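PDB 7CPX: lovastatin nonaketide synthase, polyketide synthase component, which builds the dihydromonacolin L nonaketide of lovastatin from malonyl-CoA, using NADPH and S-adenosyl-L-methionine, as a homodimeric multidomain synthase that works with lovC. Local coordinates for residues 1965-1970 with 1987-1992; 2030-2035 with 2056-2061. The protein carries 2 engineered substitutions. All blocks are in the same frame, centred on the assembly; numbering follows the deposited sequence.

Contact 1 of 2, residues 1965-1970 with 1987-1992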
ATOM      1  N   ILE A1965      -6.626 -46.078  16.111  1.00119.79           N
ATOM      2  CA  ILE A1965      -6.710 -44.623  16.161  1.00119.79           C
ATOM      3  C   ILE A1965      -5.346 -44.058  16.530  1.00119.79           C
ATOM      4  O   ILE A1965      -4.473 -44.759  17.047  1.00119.79           O
ATOM      5  CB  ILE A1965      -7.775 -44.127  17.166  1.00119.79           C
ATOM      6  CG1 ILE A1965      -7.344 -44.420  18.607  1.00119.79           C
ATOM      7  CG2 ILE A1965      -9.114 -44.775  16.872  1.00119.79           C
ATOM      8  CD1 ILE A1965      -8.313 -43.911  19.644  1.00119.79           C
ATOM      9  N   LEU A1966      -5.178 -42.765  16.265  1.00115.70           N
ATOM     10  CA  LEU A1966      -3.964 -42.035  16.598  1.00115.70           C
ATOM     11  C   LEU A1966      -4.327 -40.836  17.459  1.00115.70           C
ATOM     12  O   LEU A1966      -5.270 -40.107  17.141  1.00115.70           O
ATOM     13  CB  LEU A1966      -3.235 -41.574  15.333  1.00115.70           C
ATOM     14  CG  LEU A1966      -1.999 -40.694  15.542  1.00115.70           C
ATOM     15  CD1 LEU A1966      -0.922 -41.443  16.304  1.00115.70           C
ATOM     16  CD2 LEU A1966      -1.464 -40.204  14.208  1.00115.70           C
ATOM     17  N   VAL A1967      -3.581 -40.639  18.543  1.00117.22           N
ATOM     18  CA  VAL A1967      -3.770 -39.513  19.449  1.00117.22           C
ATOM     19  C   VAL A1967      -2.504 -38.673  19.404  1.00117.22           C
ATOM     20  O   VAL A1967      -1.403 -39.187  19.643  1.00117.22           O
ATOM     21  CB  VAL A1967      -4.071 -39.976  20.883  1.00117.22           C
ATOM     22  CG1 VAL A1967      -4.400 -38.783  21.762  1.00117.22           C
ATOM     23  CG2 VAL A1967      -5.211 -40.977  20.887  1.00117.22           C
ATOM     24  N   LEU A1968      -2.663 -37.385  19.120  1.00113.05           N
ATOM     25  CA  LEU A1968      -1.545 -36.491  18.855  1.00113.05           C
ATOM     26  C   LEU A1968      -1.262 -35.619  20.072  1.00113.05           C
ATOM     27  O   LEU A1968      -2.173 -34.991  20.621  1.00113.05           O
ATOM     28  CB  LEU A1968      -1.834 -35.614  17.637  1.00113.05           C
ATOM     29  CG  LEU A1968      -0.801 -34.528  17.325  1.00113.05           C
ATOM     30  CD1 LEU A1968       0.586 -35.126  17.169  1.00113.05           C
ATOM     31  CD2 LEU A1968      -1.197 -33.765  16.073  1.00113.05           C
ATOM     32  N   ASN A1969       0.003 -35.589  20.479  1.00114.11           N
ATOM     33  CA  ASN A1969       0.476 -34.762  21.582  1.00114.11           C
ATOM     34  C   ASN A1969      -0.442 -34.829  22.808  1.00114.11           C
ATOM     35  O   ASN A1969      -0.913 -33.798  23.291  1.00114.11           O
ATOM     36  CB  ASN A1969       0.643 -33.320  21.126  1.00114.11           C
ATOM     37  CG  ASN A1969       1.374 -32.469  22.144  1.00114.11           C
ATOM     38  OD1 ASN A1969       2.058 -32.987  23.026  1.00114.11           O
ATOM     39  ND2 ASN A1969       1.234 -31.155  22.027  1.00114.11           N
ATOM     40  N   PRO A1970      -0.714 -36.022  23.328  1.00117.76           N
ATOM     41  CA  PRO A1970      -1.446 -36.123  24.585  1.00117.76           C
ATOM     42  C   PRO A1970      -0.507 -35.967  25.765  1.00117.76           C
ATOM     43  O   PRO A1970       0.709 -36.172  25.630  1.00117.76           O
ATOM     44  CB  PRO A1970      -2.039 -37.535  24.525  1.00117.76           C
ATOM     45  CG  PRO A1970      -1.016 -38.306  23.777  1.00117.76           C
ATOM     46  CD  PRO A1970      -0.432 -37.352  22.759  1.00117.76           C
ATOM     47  N   LEU A1987      -8.722 -51.575  21.263  1.00123.22           N
ATOM     48  CA  LEU A1987      -8.557 -50.615  20.182  1.00123.22           C
ATOM     49  C   LEU A1987      -7.092 -50.210  20.099  1.00123.22           C
ATOM     50  O   LEU A1987      -6.509 -49.765  21.094  1.00123.22           O
ATOM     51  CB  LEU A1987      -9.445 -49.386  20.397  1.00123.22           C
ATOM     52  CG  LEU A1987      -9.339 -48.270  19.354  1.00123.22           C
ATOM     53  CD1 LEU A1987      -9.384 -48.838  17.950  1.00123.22           C
ATOM     54  CD2 LEU A1987     -10.452 -47.252  19.540  1.00123.22           C
ATOM     55  N   GLN A1988      -6.503 -50.364  18.916  1.00120.92           N
ATOM     56  CA  GLN A1988      -5.081 -50.103  18.713  1.00120.92           C
ATOM     57  C   GLN A1988      -4.841 -48.600  18.736  1.00120.92           C
ATOM     58  O   GLN A1988      -5.096 -47.898  17.755  1.00120.92           O
ATOM     59  CB  GLN A1988      -4.615 -50.718  17.399  1.00120.92           C
ATOM     60  CG  GLN A1988      -3.131 -50.558  17.132  1.00120.92           C
ATOM     61  CD  GLN A1988      -2.647 -51.449  16.005  1.00120.92           C
ATOM     62  OE1 GLN A1988      -2.515 -52.662  16.173  1.00120.92           O
ATOM     63  NE2 GLN A1988      -2.386 -50.854  14.848  1.00120.92           N
ATOM     64  N   VAL A1989      -4.332 -48.100  19.856  1.00119.12           N
ATOM     65  CA  VAL A1989      -4.091 -46.676  20.050  1.00119.12           C
ATOM     66  C   VAL A1989      -2.621 -46.388  19.794  1.00119.12           C
ATOM     67  O   VAL A1989      -1.742 -47.030  20.385  1.00119.12           O
ATOM     68  CB  VAL A1989      -4.495 -46.233  21.466  1.00119.12           C
ATOM     69  CG1 VAL A1989      -4.083 -44.793  21.707  1.00119.12           C
ATOM     70  CG2 VAL A1989      -5.988 -46.401  21.668  1.00119.12           C
ATOM     71  N   HIS A1990      -2.351 -45.426  18.918  1.00116.76           N
ATOM     72  CA  HIS A1990      -1.005 -44.941  18.664  1.00116.76           C
ATOM     73  C   HIS A1990      -0.848 -43.568  19.299  1.00116.76           C
ATOM     74  O   HIS A1990      -1.791 -42.772  19.312  1.00116.76           O
ATOM     75  CB  HIS A1990      -0.719 -44.859  17.163  1.00116.76           C
ATOM     76  CG  HIS A1990      -0.867 -46.164  16.447  1.00116.76           C
ATOM     77  ND1 HIS A1990       0.125 -47.119  16.429  1.00116.76           N
ATOM     78  CD2 HIS A1990      -1.891 -46.671  15.720  1.00116.76           C
ATOM     79  CE1 HIS A1990      -0.281 -48.160  15.723  1.00116.76           C
ATOM     80  NE2 HIS A1990      -1.501 -47.913  15.282  1.00116.76           N
ATOM     81  N   LEU A1991       0.335 -43.304  19.842  1.00117.59           N
ATOM     82  CA  LEU A1991       0.640 -42.036  20.489  1.00117.59           C
ATOM     83  C   LEU A1991       1.659 -41.275  19.656  1.00117.59           C
ATOM     84  O   LEU A1991       2.689 -41.835  19.264  1.00117.59           O
ATOM     85  CB  LEU A1991       1.183 -42.253  21.901  1.00117.59           C
ATOM     86  CG  LEU A1991       0.306 -43.042  22.872  1.00117.59           C
ATOM     87  CD1 LEU A1991       0.926 -43.022  24.256  1.00117.59           C
ATOM     88  CD2 LEU A1991      -1.106 -42.486  22.910  1.00117.59           C
ATOM     89  N   ALA A1992       1.372 -40.005  19.391  1.00111.93           N
ATOM     90  CA  ALA A1992       2.292 -39.112  18.706  1.00111.93           C
ATOM     91  C   ALA A1992       2.505 -37.881  19.571  1.00111.93           C
ATOM     92  O   ALA A1992       1.539 -37.300  20.075  1.00111.93           O
ATOM     93  CB  ALA A1992       1.755 -38.713  17.331  1.00111.93           C
TER
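Ile1965 to Leu1968 pair in parallel with Val1989 to Ala1992, the short strand axes approaching to 4.7 Å at 26°. Ile1965 and Val1967 each engage both N-H and C=O: Ile1965 N donates to Gln1988 O, His1990 N to Ile1965 O, Val1967 N to His1990 O and Ala1992 N to Val1967 O. On one face Ile1965 meets two neighbours. A chi1 of 69° places CG1 between the backbone N and the carbonyl carbon, alongside Val1989 CG2 at 3.9 Å, while CG2 reaches Leu1987 CD2, also at 3.9 Å. Val1967 continues this face, its CG2 lying 4.1 Å from Val1989 CG1. The helix between the strands, 1972-1985, makes the pair a beta-alpha-beta crossover, and helix 1935-1953 touches Ile1965, Leu1987 and Val1989. The other face carries Leu1966, Leu1968, His1990 and Ala1992. Leu1966 CD1 comes to 3.5 Å from His1990 CB, the two side chains crossing nearly at right angles, and Leu1968 CD1 packs on Ala1992 CB at 3.8 Å. The His1990 ring turns an edge to Ile1965 O, with CD2 3.5 Å from it; its NE2 accepts a hydrogen bond from Gln1988 NE2, which sits 23° out of the ring plane.

Contact 2 of 2, residues 2030-2035 with 2056-2061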
ATOM      1  N   GLN A2030      -7.843 -45.042  11.787  1.00122.06           N
ATOM      2  CA  GLN A2030      -9.132 -44.625  11.259  1.00122.06           C
ATOM      3  C   GLN A2030      -9.654 -43.349  11.898  1.00122.06           C
ATOM      4  O   GLN A2030     -10.581 -42.739  11.354  1.00122.06           O
ATOM      5  CB  GLN A2030     -10.168 -45.743  11.450  1.00122.06           C
ATOM      6  CG  GLN A2030      -9.887 -46.993  10.632  1.00122.06           C
ATOM      7  CD  GLN A2030     -10.341 -48.257  11.330  1.00122.06           C
ATOM      8  OE1 GLN A2030     -10.176 -48.402  12.541  1.00122.06           O
ATOM      9  NE2 GLN A2030     -10.916 -49.182  10.571  1.00122.06           N
ATOM     10  N   ALA A2031      -9.091 -42.931  13.030  1.00119.16           N
ATOM     11  CA  ALA A2031      -9.514 -41.715  13.705  1.00119.16           C
ATOM     12  C   ALA A2031      -8.296 -40.985  14.248  1.00119.16           C
ATOM     13  O   ALA A2031      -7.286 -41.601  14.604  1.00119.16           O
ATOM     14  CB  ALA A2031     -10.495 -42.013  14.845  1.00119.16           C
ATOM     15  N   LEU A2032      -8.404 -39.660  14.299  1.00114.35           N
ATOM     16  CA  LEU A2032      -7.365 -38.794  14.836  1.00114.35           C
ATOM     17  C   LEU A2032      -7.936 -37.991  15.996  1.00114.35           C
ATOM     18  O   LEU A2032      -9.016 -37.402  15.878  1.00114.35           O
ATOM     19  CB  LEU A2032      -6.821 -37.852  13.761  1.00114.35           C
ATOM     20  CG  LEU A2032      -5.778 -36.836  14.234  1.00114.35           C
ATOM     21  CD1 LEU A2032      -4.559 -37.538  14.803  1.00114.35           C
ATOM     22  CD2 LEU A2032      -5.377 -35.910  13.101  1.00114.35           C
ATOM     23  N   VAL A2033      -7.209 -37.969  17.107  1.00117.62           N
ATOM     24  CA  VAL A2033      -7.613 -37.259  18.312  1.00117.62           C
ATOM     25  C   VAL A2033      -6.487 -36.289  18.642  1.00117.62           C
ATOM     26  O   VAL A2033      -5.465 -36.681  19.215  1.00117.62           O
ATOM     27  CB  VAL A2033      -7.890 -38.213  19.479  1.00117.62           C
ATOM     28  CG1 VAL A2033      -8.295 -37.435  20.714  1.00117.62           C
ATOM     29  CG2 VAL A2033      -8.966 -39.213  19.095  1.00117.62           C
ATOM     30  N   ASP A2034      -6.663 -35.023  18.277  1.00116.83           N
ATOM     31  CA  ASP A2034      -5.647 -34.002  18.516  1.00116.83           C
ATOM     32  C   ASP A2034      -5.893 -33.398  19.892  1.00116.83           C
ATOM     33  O   ASP A2034      -6.789 -32.571  20.071  1.00116.83           O
ATOM     34  CB  ASP A2034      -5.683 -32.937  17.426  1.00116.83           C
ATOM     35  CG  ASP A2034      -4.641 -31.854  17.633  1.00116.83           C
ATOM     36  OD1 ASP A2034      -3.805 -31.996  18.550  1.00116.83           O
ATOM     37  OD2 ASP A2034      -4.659 -30.860  16.879  1.00116.83           O
ATOM     38  N   LEU A2035      -5.091 -33.814  20.869  1.00117.81           N
ATOM     39  CA  LEU A2035      -5.139 -33.264  22.214  1.00117.81           C
ATOM     40  C   LEU A2035      -4.068 -32.210  22.441  1.00117.81           C
ATOM     41  O   LEU A2035      -3.844 -31.802  23.585  1.00117.81           O
ATOM     42  CB  LEU A2035      -4.997 -34.383  23.248  1.00117.81           C
ATOM     43  CG  LEU A2035      -5.989 -35.539  23.112  1.00117.81           C
ATOM     44  CD1 LEU A2035      -5.867 -36.487  24.292  1.00117.81           C
ATOM     45  CD2 LEU A2035      -7.413 -35.025  22.986  1.00117.81           C
ATOM     46  N   CYS A2056     -11.075 -40.011   7.606  1.00118.44           N
ATOM     47  CA  CYS A2056     -10.669 -40.360   8.961  1.00118.44           C
ATOM     48  C   CYS A2056     -11.324 -39.425   9.968  1.00118.44           C
ATOM     49  O   CYS A2056     -11.320 -38.202   9.796  1.00118.44           O
ATOM     50  CB  CYS A2056      -9.147 -40.296   9.083  1.00118.44           C
ATOM     51  SG  CYS A2056      -8.516 -40.448  10.765  1.00118.44           S
ATOM     52  N   ALA A2057     -11.889 -40.006  11.024  1.00117.77           N
ATOM     53  CA  ALA A2057     -12.547 -39.208  12.047  1.00117.77           C
ATOM     54  C   ALA A2057     -11.536 -38.323  12.760  1.00117.77           C
ATOM     55  O   ALA A2057     -10.437 -38.761  13.111  1.00117.77           O
ATOM     56  CB  ALA A2057     -13.255 -40.115  13.051  1.00117.77           C
ATOM     57  N   HIS A2058     -11.915 -37.067  12.979  1.00114.19           N
ATOM     58  CA  HIS A2058     -11.036 -36.078  13.582  1.00114.19           C
ATOM     59  C   HIS A2058     -11.679 -35.510  14.837  1.00114.19           C
ATOM     60  O   HIS A2058     -12.868 -35.176  14.840  1.00114.19           O
ATOM     61  CB  HIS A2058     -10.726 -34.948  12.601  1.00114.19           C
ATOM     62  CG  HIS A2058      -9.745 -33.949  13.127  1.00114.19           C
ATOM     63  ND1 HIS A2058      -9.576 -32.702  12.564  1.00114.19           N
ATOM     64  CD2 HIS A2058      -8.879 -34.013  14.164  1.00114.19           C
ATOM     65  CE1 HIS A2058      -8.650 -32.041  13.235  1.00114.19           C
ATOM     66  NE2 HIS A2058      -8.212 -32.815  14.212  1.00114.19           N
ATOM     67  N   TYR A2059     -10.885 -35.404  15.900  1.00116.42           N
ATOM     68  CA  TYR A2059     -11.326 -34.804  17.154  1.00116.42           C
ATOM     69  C   TYR A2059     -10.204 -33.932  17.689  1.00116.42           C
ATOM     70  O   TYR A2059      -9.100 -34.424  17.939  1.00116.42           O
ATOM     71  CB  TYR A2059     -11.709 -35.877  18.176  1.00116.42           C
ATOM     72  CG  TYR A2059     -12.831 -36.777  17.719  1.00116.42           C
ATOM     73  CD1 TYR A2059     -12.568 -37.944  17.016  1.00116.42           C
ATOM     74  CD2 TYR A2059     -14.156 -36.460  17.986  1.00116.42           C
ATOM     75  CE1 TYR A2059     -13.590 -38.769  16.594  1.00116.42           C
ATOM     76  CE2 TYR A2059     -15.185 -37.279  17.568  1.00116.42           C
ATOM     77  CZ  TYR A2059     -14.896 -38.433  16.872  1.00116.42           C
ATOM     78  OH  TYR A2059     -15.918 -39.253  16.453  1.00116.42           O
ATOM     79  N   ARG A2060     -10.483 -32.645  17.862  1.00116.29           N
ATOM     80  CA  ARG A2060      -9.499 -31.705  18.370  1.00116.29           C
ATOM     81  C   ARG A2060      -9.579 -31.618  19.892  1.00116.29           C
ATOM     82  O   ARG A2060     -10.473 -32.178  20.530  1.00116.29           O
ATOM     83  CB  ARG A2060      -9.708 -30.324  17.749  1.00116.29           C
ATOM     84  CG  ARG A2060      -9.379 -30.251  16.267  1.00116.29           C
ATOM     85  CD  ARG A2060      -9.582 -28.845  15.726  1.00116.29           C
ATOM     86  NE  ARG A2060      -9.089 -28.706  14.359  1.00116.29           N
ATOM     87  CZ  ARG A2060      -9.785 -29.015  13.273  1.00116.29           C
ATOM     88  NH1 ARG A2060     -11.015 -29.497  13.350  1.00116.29           N
ATOM     89  NH2 ARG A2060      -9.229 -28.841  12.078  1.00116.29           N
ATOM     90  N   ALA A2061      -8.617 -30.899  20.474  1.00117.12           N
ATOM     91  CA  ALA A2061      -8.625 -30.698  21.918  1.00117.12           C
ATOM     92  C   ALA A2061      -9.905 -30.013  22.372  1.00117.12           C
ATOM     93  O   ALA A2061     -10.409 -30.300  23.465  1.00117.12           O
ATOM     94  CB  ALA A2061      -7.407 -29.879  22.340  1.00117.12           C
TER
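Leu2032 and His2058 stand side by side on neighbouring parallel strands, whose short axes run 9° apart. Four backbone bonds define the pairing: Ala2057 N donates to Gln2030 O, Leu2032 N to Ala2057 O, Tyr2059 N to Leu2032 O and Asp2034 N to Tyr2059 O. Followed outward, Leu2032 begins with CB 3.8 Å from Ala2057 O and 4.3 Å from Cys2056 SG. With CG anti to the backbone N (chi1 177°), the branch extends alongside the imidazole: CG is 4.2 Å from His2058 CD2, and the methyl CD2 of Leu2032 is 4.1 Å from that same ring carbon. The other methyl, CD1, packs on Leu1966 of strand 1964-1968, and Met2048 and Met2049 of helix 2041-2051 also touch this leucine; the helix joins the two strands as a beta-alpha-beta crossover, and 2057-2059 is the outermost strand on this side of the five-stranded parallel sheet. His2058 presents its ring edge, in plane, to Leu2032 O, and its NE2 reaches Asp2034 CB at 4.1 Å. Its CE1 lies over the centre of one face of the Arg2060 guanidinium, whose NH2 is salt-bridged to Glu2042. OD1 of Asp2034 is hydrogen-bonded to Ser2036 N and OD2 to Thr2045 OG1, two bonds that would fix the carboxylate's rotation. On the opposite face, Ala2031 CB meets Ala2057 CB at 3.8 Å, and Val2033 CG2 approaches Tyr2059 CD1 obliquely at 4.3 Å.

Contact 1 closes before contact 2 opens along the chain, and their centres lie about 9 Å apart in one parallel sheet with strand order 2010-2011, 1988-1993, 1964-1968, 2031-2034, 2057-2059. Strands 1964-1968 and 2031-2034 are neighbours, with Leu1966 O 2.9 Å from Val2033 N and Leu1968 N 2.9 Å from Val2033 O, both probable hydrogen bonds. From the central strand 1964-1968 the chain therefore builds outward first to one side, then to the other, as in Rossmann-type folds. Helix 1935-1953 covers one face of both contacts and helix 2041-2051 the other. Sharing one sheet and both covering helices, the contacts form part of one alpha/beta core away from the catalytic and NADP sites.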